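Side-chain contacts in putative ABC-transporter ATP-binding protein (Alicyclobacillus acidocaldarius, PDB 1Z47), which probably binds and hydrolyses ATP to power a sulfate importer, as the ATPase subunit of an ATP-binding cassette transporter: residues I317-K320 with V324-V327; E262-A267 with M345-W350; V44-P49 with T55-L60; V289-A294 with V327-A332; S199-V202 with E207-L210. All blocks are in the same frame, centred on the assembly; numbering follows the deposited sequence.

Interaction 1: residues I317-K320 with V324-V327; sequences IRTK and VWEV
Ile317 holds CG1 between its backbone N and carbonyl carbon (chi1 59°), and Trp325 sets CG beside its own backbone N, anti to the carbonyl carbon (chi1 -74°). These torsions set Ile317 CG1 3.9 Å from Trp325 CB, on the sheet face the two residues share. Further out, Ile317 CD1 reaches Val327 CG2 at 4.2 Å. The methyl of Thr319 comes obliquely to the indole, with Thr319 CG2 3.8 Å from Trp325 CD1. The polar ends of both residues turn to Glu323: its N bonds Thr319 OG1, and its carboxylate takes Trp325 NE1. On the other face Arg318 bends at chi3, and Arg318 NH2 lies 3.4 Å from Val324 CG2. The backbones of Ile317 and Trp325 bond twice. Ile317 N gives to Trp325 O at 2.9 Å, and Trp325 N gives to Ile317 O at 2.7 Å. Arg318 and Val324 form the adjoining non-hydrogen-bonded pair. This alternation is that of an antiparallel beta hairpin, here the one made by strands 312-319 and 324-330.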
loop_
_atom_site.group_PDB
_atom_site.type_symbol
_atom_site.label_atom_id
_atom_site.label_comp_id
_atom_site.label_asym_id
_atom_site.label_seq_id
_atom_site.Cartn_x
_atom_site.Cartn_y
_atom_site.Cartn_z
ATOM N N ILE B 317 20.264 2.631 -8.603
ATOM C CA ILE B 317 21.651 2.655 -9.095
ATOM C C ILE B 317 22.496 1.532 -8.468
ATOM O O ILE B 317 22.256 1.115 -7.327
ATOM C CB ILE B 317 22.322 4.001 -8.776
ATOM C CG1 ILE B 317 22.309 4.230 -7.268
ATOM C CG2 ILE B 317 21.591 5.135 -9.520
ATOM C CD1 ILE B 317 23.027 5.475 -6.800
ATOM N N ARG B 318 23.477 1.046 -9.227
ATOM C CA ARG B 318 24.370 -0.027 -8.770
ATOM C C ARG B 318 25.775 0.514 -8.611
ATOM O O ARG B 318 26.370 0.997 -9.575
ATOM C CB ARG B 318 24.418 -1.161 -9.785
ATOM C CG ARG B 318 25.322 -2.333 -9.376
ATOM C CD ARG B 318 25.549 -3.258 -10.561
ATOM N NE ARG B 318 24.296 -3.497 -11.269
ATOM C CZ ARG B 318 23.320 -4.281 -10.818
ATOM N NH1 ARG B 318 22.204 -4.429 -11.521
ATOM N NH2 ARG B 318 23.473 -4.941 -9.675
ATOM N N THR B 319 26.295 0.443 -7.398
ATOM C CA THR B 319 27.646 0.913 -7.118
ATOM C C THR B 319 28.677 -0.020 -7.729
ATOM O O THR B 319 28.349 -1.090 -8.247
ATOM C CB THR B 319 27.918 0.949 -5.626
ATOM O OG1 THR B 319 27.928 -0.391 -5.110
ATOM C CG2 THR B 319 26.863 1.735 -4.939
ATOM N N LYS B 320 29.932 0.397 -7.653
ATOM C CA LYS B 320 31.049 -0.391 -8.167
ATOM C C LYS B 320 31.086 -1.746 -7.449
ATOM O O LYS B 320 31.327 -2.783 -8.069
ATOM C CB LYS B 320 32.359 0.367 -7.925
ATOM C CG LYS B 320 32.699 0.561 -6.441
ATOM C CD LYS B 320 31.621 1.360 -5.713
ATOM C CE LYS B 320 31.755 1.247 -4.205
ATOM N NZ LYS B 320 30.815 2.179 -3.526
ATOM N N VAL B 324 22.852 -2.219 -4.912
ATOM C CA VAL B 324 21.799 -1.536 -5.643
ATOM C C VAL B 324 21.071 -0.649 -4.654
ATOM O O VAL B 324 20.419 -1.133 -3.729
ATOM C CB VAL B 324 20.828 -2.543 -6.308
ATOM C CG1 VAL B 324 19.605 -1.823 -6.895
ATOM C CG2 VAL B 324 21.549 -3.265 -7.418
ATOM N N TRP B 325 21.221 0.656 -4.841
ATOM C CA TRP B 325 20.603 1.662 -3.978
ATOM C C TRP B 325 19.360 2.271 -4.616
ATOM O O TRP B 325 19.302 2.444 -5.836
ATOM C CB TRP B 325 21.564 2.823 -3.711
ATOM C CG TRP B 325 22.683 2.529 -2.771
ATOM C CD1 TRP B 325 23.627 1.549 -2.904
ATOM C CD2 TRP B 325 23.001 3.235 -1.565
ATOM N NE1 TRP B 325 24.508 1.604 -1.857
ATOM C CE2 TRP B 325 24.155 2.628 -1.021
ATOM C CE3 TRP B 325 22.428 4.320 -0.892
ATOM C CZ2 TRP B 325 24.752 3.072 0.170
ATOM C CZ3 TRP B 325 23.018 4.767 0.293
ATOM C CH2 TRP B 325 24.173 4.139 0.813
ATOM N N GLU B 326 18.376 2.604 -3.782
ATOM C CA GLU B 326 17.168 3.263 -4.250
ATOM C C GLU B 326 17.277 4.708 -3.789
ATOM O O GLU B 326 17.514 4.988 -2.620
ATOM C CB GLU B 326 15.883 2.644 -3.670
ATOM C CG GLU B 326 14.624 3.356 -4.213
ATOM C CD GLU B 326 13.306 2.729 -3.768
ATOM O OE1 GLU B 326 13.317 1.588 -3.266
ATOM O OE2 GLU B 326 12.256 3.384 -3.943
ATOM N N VAL B 327 17.116 5.617 -4.735
ATOM C CA VAL B 327 17.210 7.036 -4.457
ATOM C C VAL B 327 15.940 7.728 -4.954
ATOM O O VAL B 327 15.404 7.365 -5.999
ATOM C CB VAL B 327 18.432 7.660 -5.205
ATOM C CG1 VAL B 327 18.465 9.190 -4.984
ATOM C CG2 VAL B 327 19.753 6.996 -4.719
#

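Interaction 2: residues E262-A267 with M345-W350; sequences EVAGAA and MNVTRW
Met345 meets the loop 262-267 mainly through the start of its side chain. Met345 CB lies 3.7 Å from Ala264 CB. CG follows beside the backbone N (chi1 -71°) and packs on Leu291 and on Ile317. Met345 SD then passes the same alanine methyl, 4.1 Å from Ala264 CB. The chain bends at chi3, and CE ends against Thr319. Two residues on, Val347 points the same way and extends the apolar strip. Val347 CG2 touches Val263 CG1 at 3.8 Å, and the two valine side chains cross at about a right angle. Val263 also packs on Val282 and Leu268. No hydrogen bond joins the two segments, so the contact is purely apolar. The loop keeps its own shape: Val263 N bonds to Ala266 O at 2.8 Å, with a weak return bond from Ala266 N to Val263 O. Ala264 and Gly265 both have positive phi. This is a type I' beta turn, the two-residue loop of a hairpin joining strands 260-262 and 267-269, laid on strand 342-347 in the C-terminal beta domain.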
loop_
_atom_site.group_PDB
_atom_site.type_symbol
_atom_site.label_atom_id
_atom_site.label_comp_id
_atom_site.label_asym_id
_atom_site.label_seq_id
_atom_site.Cartn_x
_atom_site.Cartn_y
_atom_site.Cartn_z
ATOM N N GLU B 262 33.010 4.119 5.282
ATOM C CA GLU B 262 33.031 4.733 3.957
ATOM C C GLU B 262 31.729 4.489 3.201
ATOM O O GLU B 262 31.407 3.351 2.862
ATOM C CB GLU B 262 34.201 4.181 3.142
ATOM C CG GLU B 262 35.153 3.284 3.946
ATOM C CD GLU B 262 34.622 1.852 4.160
ATOM O OE1 GLU B 262 33.599 1.671 4.867
ATOM O OE2 GLU B 262 35.242 0.909 3.612
ATOM N N VAL B 263 31.003 5.567 2.930
ATOM C CA VAL B 263 29.739 5.482 2.213
ATOM C C VAL B 263 29.775 6.422 1.009
ATOM O O VAL B 263 29.811 7.645 1.160
ATOM C CB VAL B 263 28.553 5.855 3.154
ATOM C CG1 VAL B 263 27.241 5.654 2.462
ATOM C CG2 VAL B 263 28.613 5.013 4.424
ATOM N N ALA B 264 29.802 5.838 -0.185
ATOM C CA ALA B 264 29.814 6.604 -1.434
ATOM C C ALA B 264 30.899 7.686 -1.504
ATOM O O ALA B 264 30.605 8.854 -1.784
ATOM C CB ALA B 264 28.436 7.241 -1.656
ATOM N N GLY B 265 32.149 7.306 -1.264
ATOM C CA GLY B 265 33.221 8.288 -1.306
ATOM C C GLY B 265 33.100 9.332 -0.208
ATOM O O GLY B 265 33.532 10.471 -0.361
ATOM N N ALA B 266 32.496 8.956 0.907
ATOM C CA ALA B 266 32.346 9.882 2.016
ATOM C C ALA B 266 32.655 9.129 3.292
ATOM O O ALA B 266 32.275 7.971 3.438
ATOM C CB ALA B 266 30.929 10.427 2.060
ATOM N N ALA B 267 33.360 9.783 4.205
ATOM C CA ALA B 267 33.705 9.186 5.477
ATOM C C ALA B 267 32.689 9.642 6.506
ATOM O O ALA B 267 32.658 10.809 6.877
ATOM C CB ALA B 267 35.104 9.616 5.905
ATOM N N MET B 345 27.253 9.884 -5.926
ATOM C CA MET B 345 26.255 9.898 -4.854
ATOM C C MET B 345 26.624 10.875 -3.757
ATOM O O MET B 345 27.797 11.121 -3.506
ATOM C CB MET B 345 26.127 8.517 -4.211
ATOM C CG MET B 345 25.471 7.467 -5.066
ATOM S SD MET B 345 25.702 5.838 -4.317
ATOM C CE MET B 345 26.802 5.113 -5.483
ATOM N N ASN B 346 25.609 11.396 -3.080
ATOM C CA ASN B 346 25.808 12.348 -2.004
ATOM C C ASN B 346 24.858 12.042 -0.856
ATOM O O ASN B 346 23.724 12.544 -0.821
ATOM C CB ASN B 346 25.526 13.757 -2.508
ATOM C CG ASN B 346 26.081 14.822 -1.597
ATOM O OD1 ASN B 346 26.109 14.678 -0.368
ATOM N ND2 ASN B 346 26.518 15.915 -2.196
ATOM N N VAL B 347 25.310 11.231 0.095
ATOM C CA VAL B 347 24.466 10.888 1.224
ATOM C C VAL B 347 24.396 12.125 2.097
ATOM O O VAL B 347 25.429 12.645 2.472
ATOM C CB VAL B 347 25.068 9.693 1.994
ATOM C CG1 VAL B 347 24.267 9.394 3.251
ATOM C CG2 VAL B 347 25.095 8.490 1.077
ATOM N N THR B 348 23.182 12.603 2.396
ATOM C CA THR B 348 23.006 13.806 3.216
ATOM C C THR B 348 22.575 13.578 4.667
ATOM O O THR B 348 22.864 14.404 5.523
ATOM C CB THR B 348 21.997 14.808 2.559
ATOM O OG1 THR B 348 20.680 14.238 2.537
ATOM C CG2 THR B 348 22.436 15.145 1.137
ATOM N N ARG B 349 21.847 12.492 4.943
ATOM C CA ARG B 349 21.415 12.168 6.312
ATOM C C ARG B 349 21.493 10.647 6.409
ATOM O O ARG B 349 21.358 9.955 5.381
ATOM C CB ARG B 349 19.981 12.631 6.577
ATOM C CG ARG B 349 19.811 14.150 6.493
ATOM C CD ARG B 349 18.345 14.586 6.432
ATOM N NE ARG B 349 17.578 14.102 7.576
ATOM C CZ ARG B 349 16.294 14.377 7.789
ATOM N NH1 ARG B 349 15.620 15.144 6.932
ATOM N NH2 ARG B 349 15.679 13.879 8.856
ATOM N N TRP B 350 21.687 10.143 7.624
ATOM C CA TRP B 350 21.827 8.701 7.841
ATOM C C TRP B 350 21.711 8.327 9.304
ATOM O O TRP B 350 21.709 9.188 10.202
ATOM C CB TRP B 350 23.201 8.231 7.324
ATOM C CG TRP B 350 24.379 8.902 8.025
ATOM C CD1 TRP B 350 24.975 8.515 9.194
ATOM C CD2 TRP B 350 25.016 10.138 7.646
ATOM N NE1 TRP B 350 25.939 9.434 9.567
ATOM C CE2 TRP B 350 25.979 10.437 8.636
ATOM C CE3 TRP B 350 24.859 11.022 6.570
ATOM C CZ2 TRP B 350 26.782 11.589 8.583
ATOM C CZ3 TRP B 350 25.657 12.168 6.520
ATOM C CH2 TRP B 350 26.603 12.436 7.523
#

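Interaction 3: residues V44-P49 with T55-L60; sequences VGLLGP and TTILRL
Leu46 points from strand 43-47 toward helix 54-62, and one of its methyls does all the touching. Its CG stands beside the backbone N (chi1 -57°), and the extended chi2 carries CD1 out to the helix. There CD1 meets two successive residues. The side chains of Leu46 and Ile57 approach at a slant, with Leu46 CD1 3.7 Å from Ile57 CG2. That branch of Ile57 is the one anti to its backbone N. Leu58 comes in beside Ile57, and Leu58 CD1 lies 4.0 Å from Leu46 CD1. Leu46 CD1 also lies 3.9 Å from Leu58 N, close against the helix backbone. Val200 flanks Leu46 and Leu58, while Leu217 packs on Leu46 and Leu219 on Ile57. Strand, loop and helix here match a Walker A P-loop, consistent with the ATP-binding role of the family. Between these two segments the contact is buried aliphatic packing, without a polar link. It therefore depends on close fit and exclusion of water rather than on directed bonds.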
loop_
_atom_site.group_PDB
_atom_site.type_symbol
_atom_site.label_atom_id
_atom_site.label_comp_id
_atom_site.label_asym_id
_atom_site.label_seq_id
_atom_site.Cartn_x
_atom_site.Cartn_y
_atom_site.Cartn_z
ATOM N N VAL B 44 -4.082 4.202 18.701
ATOM C CA VAL B 44 -2.766 3.548 18.593
ATOM C C VAL B 44 -2.698 2.459 17.529
ATOM O O VAL B 44 -3.597 1.624 17.435
ATOM C CB VAL B 44 -2.345 2.912 19.936
ATOM C CG1 VAL B 44 -1.134 1.968 19.738
ATOM C CG2 VAL B 44 -2.016 4.021 20.949
ATOM N N GLY B 45 -1.621 2.472 16.746
ATOM C CA GLY B 45 -1.431 1.450 15.735
ATOM C C GLY B 45 -0.436 0.400 16.230
ATOM O O GLY B 45 0.660 0.730 16.699
ATOM N N LEU B 46 -0.824 -0.860 16.166
ATOM C CA LEU B 46 0.071 -1.923 16.565
ATOM C C LEU B 46 0.712 -2.328 15.221
ATOM O O LEU B 46 0.096 -3.005 14.383
ATOM C CB LEU B 46 -0.695 -3.080 17.193
ATOM C CG LEU B 46 -1.600 -2.810 18.415
ATOM C CD1 LEU B 46 -2.289 -4.092 18.793
ATOM C CD2 LEU B 46 -0.777 -2.311 19.602
ATOM N N LEU B 47 1.948 -1.887 15.030
ATOM C CA LEU B 47 2.684 -2.149 13.791
ATOM C C LEU B 47 3.792 -3.197 13.917
ATOM O O LEU B 47 4.714 -3.044 14.726
ATOM C CB LEU B 47 3.272 -0.825 13.296
ATOM C CG LEU B 47 4.274 -0.845 12.140
ATOM C CD1 LEU B 47 3.626 -1.436 10.877
ATOM C CD2 LEU B 47 4.751 0.578 11.870
ATOM N N GLY B 48 3.707 -4.243 13.100
ATOM C CA GLY B 48 4.717 -5.285 13.113
ATOM C C GLY B 48 4.551 -6.339 12.019
ATOM O O GLY B 48 3.522 -6.391 11.332
ATOM N N PRO B 49 5.557 -7.201 11.832
ATOM C CA PRO B 49 5.499 -8.263 10.809
ATOM C C PRO B 49 4.419 -9.270 11.203
ATOM O O PRO B 49 3.986 -9.317 12.355
ATOM C CB PRO B 49 6.875 -8.920 10.900
ATOM C CG PRO B 49 7.762 -7.825 11.396
ATOM C CD PRO B 49 6.895 -7.112 12.440
ATOM N N THR B 55 -1.286 -9.075 16.663
ATOM C CA THR B 55 -2.672 -9.548 16.684
ATOM C C THR B 55 -3.027 -10.127 18.060
ATOM O O THR B 55 -4.122 -9.868 18.606
ATOM C CB THR B 55 -2.904 -10.593 15.564
ATOM O OG1 THR B 55 -2.653 -9.968 14.298
ATOM C CG2 THR B 55 -4.342 -11.106 15.569
ATOM N N THR B 56 -2.094 -10.880 18.632
ATOM C CA THR B 56 -2.311 -11.467 19.954
ATOM C C THR B 56 -2.593 -10.341 20.947
ATOM O O THR B 56 -3.504 -10.458 21.765
ATOM C CB THR B 56 -1.082 -12.271 20.401
ATOM O OG1 THR B 56 -0.807 -13.270 19.406
ATOM C CG2 THR B 56 -1.345 -12.966 21.770
ATOM N N ILE B 57 -1.828 -9.247 20.861
ATOM C CA ILE B 57 -2.025 -8.097 21.750
ATOM C C ILE B 57 -3.448 -7.526 21.584
ATOM O O ILE B 57 -4.152 -7.286 22.578
ATOM C CB ILE B 57 -0.982 -6.984 21.471
ATOM C CG1 ILE B 57 0.397 -7.427 22.014
ATOM C CG2 ILE B 57 -1.442 -5.651 22.083
ATOM C CD1 ILE B 57 1.517 -6.407 21.794
ATOM N N LEU B 58 -3.867 -7.294 20.336
ATOM C CA LEU B 58 -5.217 -6.782 20.083
ATOM C C LEU B 58 -6.240 -7.734 20.725
ATOM O O LEU B 58 -7.171 -7.285 21.406
ATOM C CB LEU B 58 -5.489 -6.684 18.569
ATOM C CG LEU B 58 -6.687 -5.797 18.262
ATOM C CD1 LEU B 58 -6.259 -4.325 18.316
ATOM C CD2 LEU B 58 -7.280 -6.182 16.891
ATOM N N ARG B 59 -6.059 -9.042 20.523
ATOM C CA ARG B 59 -6.960 -10.047 21.091
ATOM C C ARG B 59 -6.888 -10.100 22.635
ATOM O O ARG B 59 -7.881 -10.432 23.287
ATOM C CB ARG B 59 -6.664 -11.426 20.496
ATOM C CG ARG B 59 -6.955 -11.503 18.993
ATOM C CD ARG B 59 -6.433 -12.789 18.383
ATOM N NE ARG B 59 -7.024 -13.950 19.035
ATOM C CZ ARG B 59 -8.320 -14.255 18.994
ATOM N NH1 ARG B 59 -8.767 -15.334 19.629
ATOM N NH2 ARG B 59 -9.162 -13.490 18.305
ATOM N N LEU B 60 -5.730 -9.766 23.207
ATOM C CA LEU B 60 -5.573 -9.746 24.672
ATOM C C LEU B 60 -6.375 -8.578 25.249
ATOM O O LEU B 60 -6.846 -8.647 26.383
ATOM C CB LEU B 60 -4.108 -9.557 25.091
ATOM C CG LEU B 60 -3.201 -10.701 25.556
ATOM C CD1 LEU B 60 -3.980 -11.666 26.442
ATOM C CD2 LEU B 60 -2.621 -11.426 24.382
#

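Interaction 4: residues V289-A294 with V327-A332; sequences VELQPA and VHVPSA
Val289 opens the contact by meeting Val327 at about a right angle. Val289 CG1 lies 3.9 Å from Val327 CG2, and its CB is almost as near the same methyl. The other branch, Val327 CG1, is set anti to its backbone N (chi1 176°) and sits 3.2 Å from Val289 O. Val289 O also accepts a hydrogen bond from a water at 2.7 Å. The water gives a second one to His328 O at 2.6 Å, bridging two strands that share no direct hydrogen bond. At Glu290 the side chain turns away, and the backbone bonds to Asn346. Leu291 points back in. It runs past Val327 in the opposite direction, with Leu291 CD1 4.1 Å from Val327 CG1. Leu291 CD1 also stands 4.4 Å from Val329 CG1. An alanine in place of Val327 would probably leave a gap facing Val289 and Leu291, where the valine methyls had packed. From Gln292 onward the strand diverges from 327-332. The short strand axes cross at 69°. Strands 289-293 and 324-330 are the outer strands of one antiparallel sheet, and this packing brings its edges together, as in a curled, barrel-like sheet consistent with the OB-related family of this domain.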
loop_
_atom_site.group_PDB
_atom_site.type_symbol
_atom_site.label_atom_id
_atom_site.label_comp_id
_atom_site.label_asym_id
_atom_site.label_seq_id
_atom_site.Cartn_x
_atom_site.Cartn_y
_atom_site.Cartn_z
ATOM N N VAL B 289 19.709 11.044 -0.542
ATOM C CA VAL B 289 20.877 10.822 -1.377
ATOM C C VAL B 289 20.729 11.667 -2.646
ATOM O O VAL B 289 19.688 11.617 -3.305
ATOM C CB VAL B 289 20.988 9.335 -1.756
ATOM C CG1 VAL B 289 22.223 9.102 -2.613
ATOM C CG2 VAL B 289 21.033 8.476 -0.473
ATOM N N GLU B 290 21.760 12.443 -2.983
ATOM C CA GLU B 290 21.719 13.299 -4.173
ATOM C C GLU B 290 22.637 12.798 -5.278
ATOM O O GLU B 290 23.759 12.367 -5.017
ATOM C CB GLU B 290 22.091 14.723 -3.782
ATOM C CG GLU B 290 21.486 15.133 -2.454
ATOM C CD GLU B 290 21.741 16.590 -2.109
ATOM O OE1 GLU B 290 21.013 17.468 -2.624
ATOM O OE2 GLU B 290 22.675 16.857 -1.326
ATOM N N LEU B 291 22.160 12.854 -6.517
ATOM C CA LEU B 291 22.940 12.390 -7.651
ATOM C C LEU B 291 23.415 13.524 -8.550
ATOM O O LEU B 291 22.687 14.484 -8.806
ATOM C CB LEU B 291 22.118 11.396 -8.461
ATOM C CG LEU B 291 21.424 10.356 -7.577
ATOM C CD1 LEU B 291 20.634 9.408 -8.445
ATOM C CD2 LEU B 291 22.455 9.612 -6.750
ATOM N N GLN B 292 24.645 13.393 -9.030
ATOM C CA GLN B 292 25.253 14.384 -9.898
ATOM C C GLN B 292 26.019 13.597 -10.933
ATOM O O GLN B 292 26.698 12.628 -10.594
ATOM C CB GLN B 292 26.176 15.278 -9.073
ATOM C CG GLN B 292 25.425 15.928 -7.916
ATOM C CD GLN B 292 26.298 16.781 -7.016
ATOM O OE1 GLN B 292 26.944 17.727 -7.471
ATOM N NE2 GLN B 292 26.310 16.460 -5.722
ATOM N N PRO B 293 25.910 13.990 -12.216
ATOM C CA PRO B 293 26.593 13.305 -13.321
ATOM C C PRO B 293 28.080 13.084 -13.055
ATOM O O PRO B 293 28.681 13.778 -12.231
ATOM C CB PRO B 293 26.343 14.237 -14.512
ATOM C CG PRO B 293 25.038 14.905 -14.153
ATOM C CD PRO B 293 25.242 15.213 -12.696
ATOM N N ALA B 294 28.663 12.111 -13.748
ATOM C CA ALA B 294 30.080 11.802 -13.591
ATOM C C ALA B 294 30.567 10.782 -14.613
ATOM O O ALA B 294 29.770 10.110 -15.280
ATOM C CB ALA B 294 30.353 11.287 -12.176
ATOM N N VAL B 327 17.116 5.617 -4.735
ATOM C CA VAL B 327 17.210 7.036 -4.457
ATOM C C VAL B 327 15.940 7.728 -4.954
ATOM O O VAL B 327 15.404 7.365 -5.999
ATOM C CB VAL B 327 18.432 7.660 -5.205
ATOM C CG1 VAL B 327 18.465 9.190 -4.984
ATOM C CG2 VAL B 327 19.753 6.996 -4.719
ATOM N N HIS B 328 15.481 8.731 -4.211
ATOM C CA HIS B 328 14.291 9.480 -4.605
ATOM C C HIS B 328 14.694 10.900 -4.995
ATOM O O HIS B 328 15.192 11.649 -4.164
ATOM C CB HIS B 328 13.273 9.506 -3.453
ATOM C CG HIS B 328 12.619 8.179 -3.196
ATOM N ND1 HIS B 328 11.686 7.985 -2.202
ATOM C CD2 HIS B 328 12.747 6.986 -3.831
ATOM C CE1 HIS B 328 11.270 6.730 -2.232
ATOM N NE2 HIS B 328 11.897 6.102 -3.212
ATOM N N VAL B 329 14.508 11.263 -6.259
ATOM C CA VAL B 329 14.858 12.626 -6.685
ATOM C C VAL B 329 13.584 13.423 -6.978
ATOM O O VAL B 329 12.582 12.846 -7.387
ATOM C CB VAL B 329 15.753 12.619 -7.934
ATOM C CG1 VAL B 329 17.030 11.831 -7.654
ATOM C CG2 VAL B 329 15.015 12.009 -9.109
ATOM N N PRO B 330 13.609 14.759 -6.778
ATOM C CA PRO B 330 12.441 15.620 -7.026
ATOM C C PRO B 330 11.790 15.443 -8.401
ATOM O O PRO B 330 12.466 15.125 -9.381
ATOM C CB PRO B 330 13.001 17.027 -6.827
ATOM C CG PRO B 330 14.449 16.876 -7.182
ATOM C CD PRO B 330 14.801 15.579 -6.498
ATOM N N SER B 331 10.473 15.631 -8.466
ATOM C CA SER B 331 9.753 15.499 -9.736
ATOM C C SER B 331 10.433 16.342 -10.808
ATOM O O SER B 331 10.446 15.986 -11.993
ATOM C CB SER B 331 8.306 15.958 -9.587
ATOM O OG SER B 331 7.612 15.153 -8.650
ATOM N N ALA B 332 11.004 17.458 -10.376
ATOM C CA ALA B 332 11.701 18.367 -11.277
ATOM C C ALA B 332 12.937 17.732 -11.929
ATOM O O ALA B 332 13.692 18.417 -12.620
ATOM C CB ALA B 332 12.104 19.632 -10.513
HETATM O O HOH W 1 17.444 12.926 -3.897
#

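Interaction 5: residues S199-V202 with E207-L210; sequences SVFV and EEAL
Apolar packing comes first, and Phe201 carries it from the strand side. Its ring points to helix 206-212 with CG between the backbone N and carbonyl carbon (chi1 65°). The ring meets the helix by its edge: Phe201 CZ lies 4.2 Å from Ala209 CA, which is near the ring plane. Glu208 adds the aliphatic part of its side chain, with Glu208 CG 4.3 Å from Phe201 CE1 in an oblique approach. Polar contact is indirect. One water gives a hydrogen bond to Glu208 OE1 at 2.8 Å and a weak one to Val202 O at 3.3 Å. Glu208 OE1 also bonds to Thr203 OG1, just beyond the strand segment, so two partners grip this oxygen. A long, weak ion pair to Arg181 is a further partner. Glu207, on the same helix, forms a salt bridge with Lys309 of the second subunit. Strand 198-203 and the helix after it form a strand-loop-helix unit of the P-loop NTPase core in this ABC ATPase.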
loop_
_atom_site.group_PDB
_atom_site.type_symbol
_atom_site.label_atom_id
_atom_site.label_comp_id
_atom_site.label_asym_id
_atom_site.label_seq_id
_atom_site.Cartn_x
_atom_site.Cartn_y
_atom_site.Cartn_z
ATOM N N SER B 199 -8.806 4.154 20.507
ATOM C CA SER B 199 -8.783 3.158 19.443
ATOM C C SER B 199 -7.416 2.507 19.208
ATOM O O SER B 199 -6.387 3.172 19.280
ATOM C CB SER B 199 -9.250 3.812 18.138
ATOM O OG SER B 199 -10.581 4.291 18.227
ATOM N N VAL B 200 -7.432 1.211 18.922
ATOM C CA VAL B 200 -6.209 0.451 18.655
ATOM C C VAL B 200 -6.452 -0.358 17.370
ATOM O O VAL B 200 -7.486 -1.018 17.239
ATOM C CB VAL B 200 -5.884 -0.568 19.778
ATOM C CG1 VAL B 200 -4.450 -1.114 19.592
ATOM C CG2 VAL B 200 -6.014 0.086 21.156
ATOM N N PHE B 201 -5.504 -0.328 16.435
ATOM C CA PHE B 201 -5.691 -1.096 15.206
ATOM C C PHE B 201 -4.405 -1.852 14.895
ATOM O O PHE B 201 -3.325 -1.453 15.315
ATOM C CB PHE B 201 -6.093 -0.173 14.046
ATOM C CG PHE B 201 -5.036 0.815 13.642
ATOM C CD1 PHE B 201 -4.154 0.530 12.591
ATOM C CD2 PHE B 201 -4.944 2.053 14.281
ATOM C CE1 PHE B 201 -3.210 1.471 12.189
ATOM C CE2 PHE B 201 -4.010 3.000 13.898
ATOM C CZ PHE B 201 -3.132 2.717 12.843
ATOM N N VAL B 202 -4.546 -2.957 14.180
ATOM C CA VAL B 202 -3.417 -3.811 13.821
ATOM C C VAL B 202 -3.024 -3.525 12.380
ATOM O O VAL B 202 -3.892 -3.297 11.533
ATOM C CB VAL B 202 -3.826 -5.302 13.972
ATOM C CG1 VAL B 202 -2.882 -6.209 13.185
ATOM C CG2 VAL B 202 -3.825 -5.689 15.479
ATOM N N GLU B 207 3.165 2.803 6.383
ATOM C CA GLU B 207 2.594 4.049 5.876
ATOM C C GLU B 207 1.242 4.307 6.524
ATOM O O GLU B 207 0.941 5.431 6.916
ATOM C CB GLU B 207 2.424 3.995 4.354
ATOM C CG GLU B 207 2.401 5.366 3.694
ATOM C CD GLU B 207 1.156 5.588 2.867
ATOM O OE1 GLU B 207 0.100 5.890 3.460
ATOM O OE2 GLU B 207 1.230 5.452 1.622
ATOM N N GLU B 208 0.429 3.258 6.640
ATOM C CA GLU B 208 -0.886 3.387 7.264
ATOM C C GLU B 208 -0.738 3.846 8.719
ATOM O O GLU B 208 -1.508 4.682 9.204
ATOM C CB GLU B 208 -1.632 2.055 7.236
ATOM C CG GLU B 208 -2.949 2.093 7.985
ATOM C CD GLU B 208 -3.689 0.757 8.000
ATOM O OE1 GLU B 208 -3.034 -0.311 8.000
ATOM O OE2 GLU B 208 -4.941 0.781 8.031
ATOM N N ALA B 209 0.251 3.292 9.411
ATOM C CA ALA B 209 0.475 3.662 10.806
ATOM C C ALA B 209 0.840 5.151 10.939
ATOM O O ALA B 209 0.294 5.854 11.778
ATOM C CB ALA B 209 1.565 2.776 11.417
ATOM N N LEU B 210 1.755 5.634 10.114
ATOM C CA LEU B 210 2.150 7.044 10.187
ATOM C C LEU B 210 0.984 7.962 9.863
ATOM O O LEU B 210 0.846 9.053 10.429
ATOM C CB LEU B 210 3.275 7.365 9.193
ATOM C CG LEU B 210 4.643 6.684 9.348
ATOM C CD1 LEU B 210 5.502 7.034 8.118
ATOM C CD2 LEU B 210 5.334 7.122 10.638
HETATM O O HOH W 2 -4.513 -2.724 8.322
#

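How the interactions relate
From the N terminus, interaction 3 closes first, over the short loop between strand 43-47 and helix 54-62. Interaction 5 follows in series and closes the turn from strand 198-203 to helix 206-212. The two strands are neighbours in the nucleotide-binding core sheet, so these contacts touch, their centres about 9 Å apart. The other three lie in the C-terminal beta domain. Interaction 2 spans the longest stretch of chain, from 262-267 to 345-350, and encloses interactions 4 and 1. Interaction 4 ends on the strand that interaction 1 uses, and they share Val327. All three touch one another around one antiparallel sheet. Interactions 1 and 3 stay about 17 Å apart at their nearest atoms.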